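Local structure of Lem22 (Legionella pneumophila subsp. pneumophila ATCC 43290, 5WD9) at residues Gln31-Glu36 / Leu77-Arg82. The protein is a Legionella effector of undetermined molecular function, an all-helical protein that probably acts in the host cell by binding a partner protein. Sequence-based numbering, arbitrary orientation.
Sequences QLKFLE and LKDKCR
Glu36 and Arg82 form a salt bridge where helices 28-52 and 58-87 of this up-and-down three-helix bundle pass each other; the local axes approach to 9.7 Å, with their N-to-C directions 149° apart. Arg82 NH2 donates to Glu36 OE2 over 2.7 Å, while Arg82 NE reaches the same oxygen in a weak, more bent bond. OE2 lies at the edge of the guanidinium, close to its plane, but NH2 meets the carboxylate from above its plane. The two flat groups are accordingly tilted by 59°, and one oxygen takes both N-H groups. Over one face of the guanidinium, displaced toward the rim, sits Leu32 CD2, and the sister methyl CD1 packs 3.7 Å from Arg82 CG, so the two methyls of Leu32 touch both the aliphatic stem and the guanidinium of Arg82. Lys78 crosses the Glu36 side chain almost perpendicularly, bringing its CD to 3.3 Å from OE2. Its charged NZ stays beyond salt-bridge distance, yet a water that donates to OE2 and accepts from NZ joins them; the added positive charge would probably favour an ionised Glu36.

Farther inside, Leu35 and Cys81 are buried and both point across the interface. Leu35 CD1 lies against the backbone of Leu77, and Leu35 CD2 comes within 3.9 Å of Leu77 CB. Helix 4-24 also packs here, Ala22 touching Leu35 and Ile19 touching Leu77. With SG anti to the backbone N (chi1 -174°), the Cys81 thiol lies against both Gln31 and Leu32, where Cys81 SG rests 3.7 Å from Leu32 CB and 3.9 Å from Gln31 OE1.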
loop_
_atom_site.group_PDB
_atom_site.type_symbol
_atom_site.label_atom_id
_atom_site.label_comp_id
_atom_site.label_asym_id
_atom_site.label_seq_id
_atom_site.Cartn_x
_atom_site.Cartn_y
_atom_site.Cartn_z
ATOM N N GLN A 31 -7.327 0.497 12.648
ATOM C CA GLN A 31 -7.409 0.144 11.242
ATOM C C GLN A 31 -6.862 1.264 10.382
ATOM O O GLN A 31 -6.080 1.025 9.458
ATOM C CB GLN A 31 -8.870 -0.114 10.886
ATOM C CG GLN A 31 -9.062 -0.547 9.459
ATOM C CD GLN A 31 -10.511 -0.734 9.088
ATOM O OE1 GLN A 31 -11.409 -0.561 9.916
ATOM N NE2 GLN A 31 -10.753 -1.089 7.827
ATOM N N LEU A 32 -7.243 2.505 10.700
ATOM C CA LEU A 32 -6.790 3.640 9.914
ATOM C C LEU A 32 -5.282 3.788 9.969
ATOM O O LEU A 32 -4.657 4.091 8.951
ATOM C CB LEU A 32 -7.465 4.930 10.374
ATOM C CG LEU A 32 -7.128 6.134 9.482
ATOM C CD1 LEU A 32 -7.527 5.903 8.025
ATOM C CD2 LEU A 32 -7.759 7.409 10.032
ATOM N N LYS A 33 -4.672 3.555 11.132
ATOM C CA LYS A 33 -3.231 3.715 11.221
ATOM C C LYS A 33 -2.518 2.731 10.300
ATOM O O LYS A 33 -1.571 3.107 9.606
ATOM C CB LYS A 33 -2.766 3.540 12.664
ATOM C CG LYS A 33 -1.279 3.799 12.834
ATOM C CD LYS A 33 -0.988 5.297 12.944
ATOM C CE LYS A 33 0.082 5.743 11.943
ATOM N NZ LYS A 33 -0.350 5.593 10.519
ATOM N N PHE A 34 -2.963 1.474 10.260
ATOM C CA PHE A 34 -2.329 0.497 9.375
ATOM C C PHE A 34 -2.539 0.864 7.911
ATOM O O PHE A 34 -1.610 0.761 7.094
ATOM C CB PHE A 34 -2.883 -0.902 9.650
ATOM C CG PHE A 34 -2.430 -1.489 10.951
ATOM C CD1 PHE A 34 -1.076 -1.678 11.210
ATOM C CD2 PHE A 34 -3.352 -1.855 11.922
ATOM C CE1 PHE A 34 -0.649 -2.217 12.405
ATOM C CE2 PHE A 34 -2.928 -2.400 13.120
ATOM C CZ PHE A 34 -1.577 -2.584 13.355
ATOM N N LEU A 35 -3.756 1.282 7.556
ATOM C CA LEU A 35 -4.031 1.654 6.174
ATOM C C LEU A 35 -3.240 2.886 5.766
ATOM O O LEU A 35 -2.727 2.957 4.641
ATOM C CB LEU A 35 -5.535 1.866 5.986
ATOM C CG LEU A 35 -6.355 0.581 6.154
ATOM C CD1 LEU A 35 -7.837 0.925 6.179
ATOM C CD2 LEU A 35 -6.057 -0.404 5.040
ATOM N N GLU A 36 -3.120 3.863 6.666
ATOM C CA GLU A 36 -2.335 5.046 6.346
ATOM C C GLU A 36 -0.864 4.705 6.223
ATOM O O GLU A 36 -0.164 5.317 5.414
ATOM C CB GLU A 36 -2.580 6.154 7.370
ATOM C CG GLU A 36 -3.922 6.880 7.174
ATOM C CD GLU A 36 -4.075 7.615 5.829
ATOM O OE1 GLU A 36 -3.116 7.684 5.023
ATOM O OE2 GLU A 36 -5.185 8.129 5.568
ATOM N N LEU A 77 -10.428 0.320 1.285
ATOM C CA LEU A 77 -10.497 0.116 2.726
ATOM C C LEU A 77 -10.308 1.421 3.485
ATOM O O LEU A 77 -10.993 1.671 4.483
ATOM C CB LEU A 77 -9.449 -0.892 3.183
ATOM C CG LEU A 77 -9.603 -2.309 2.640
ATOM C CD1 LEU A 77 -8.338 -3.096 2.920
ATOM C CD2 LEU A 77 -10.782 -3.001 3.271
ATOM N N LYS A 78 -9.355 2.251 3.044
ATOM C CA LYS A 78 -9.091 3.521 3.709
ATOM C C LYS A 78 -10.298 4.432 3.625
ATOM O O LYS A 78 -10.654 5.098 4.601
ATOM C CB LYS A 78 -7.862 4.175 3.076
ATOM C CG LYS A 78 -7.321 5.371 3.844
ATOM C CD LYS A 78 -5.989 5.841 3.259
ATOM C CE LYS A 78 -6.153 6.309 1.822
ATOM N NZ LYS A 78 -6.704 7.698 1.772
ATOM N N ASP A 79 -10.948 4.464 2.464
ATOM C CA ASP A 79 -12.108 5.320 2.309
ATOM C C ASP A 79 -13.233 4.866 3.226
ATOM O O ASP A 79 -13.868 5.684 3.897
ATOM C CB ASP A 79 -12.547 5.272 0.852
ATOM C CG ASP A 79 -13.674 6.200 0.557
ATOM O OD1 ASP A 79 -13.443 7.426 0.640
ATOM O OD2 ASP A 79 -14.763 5.712 0.199
ATOM N N LYS A 80 -13.492 3.560 3.271
ATOM C CA LYS A 80 -14.546 3.056 4.146
ATOM C C LYS A 80 -14.231 3.348 5.606
ATOM O O LYS A 80 -15.107 3.769 6.374
ATOM C CB LYS A 80 -14.722 1.552 3.929
ATOM C CG LYS A 80 -15.171 1.171 2.529
ATOM C CD LYS A 80 -16.653 1.391 2.345
ATOM C CE LYS A 80 -16.993 1.697 0.900
ATOM N NZ LYS A 80 -18.411 2.121 0.772
ATOM N N CYS A 81 -12.981 3.132 6.016
ATOM C CA CYS A 81 -12.588 3.408 7.387
ATOM C C CYS A 81 -12.787 4.877 7.742
ATOM O O CYS A 81 -13.400 5.204 8.762
ATOM C CB CYS A 81 -11.131 3.010 7.550
ATOM S SG CYS A 81 -10.548 3.142 9.225
ATOM N N ARG A 82 -12.273 5.782 6.908
ATOM C CA ARG A 82 -12.401 7.209 7.200
ATOM C C ARG A 82 -13.861 7.648 7.195
ATOM O O ARG A 82 -14.266 8.488 8.011
ATOM C CB ARG A 82 -11.597 8.016 6.180
ATOM C CG ARG A 82 -10.104 8.006 6.395
ATOM C CD ARG A 82 -9.447 9.151 5.641
ATOM N NE ARG A 82 -8.024 9.273 5.951
ATOM C CZ ARG A 82 -7.536 9.907 7.014
ATOM N NH1 ARG A 82 -8.355 10.483 7.886
ATOM N NH2 ARG A 82 -6.224 9.962 7.211
HETATM O O HOH W 1 -5.344 9.882 3.342
#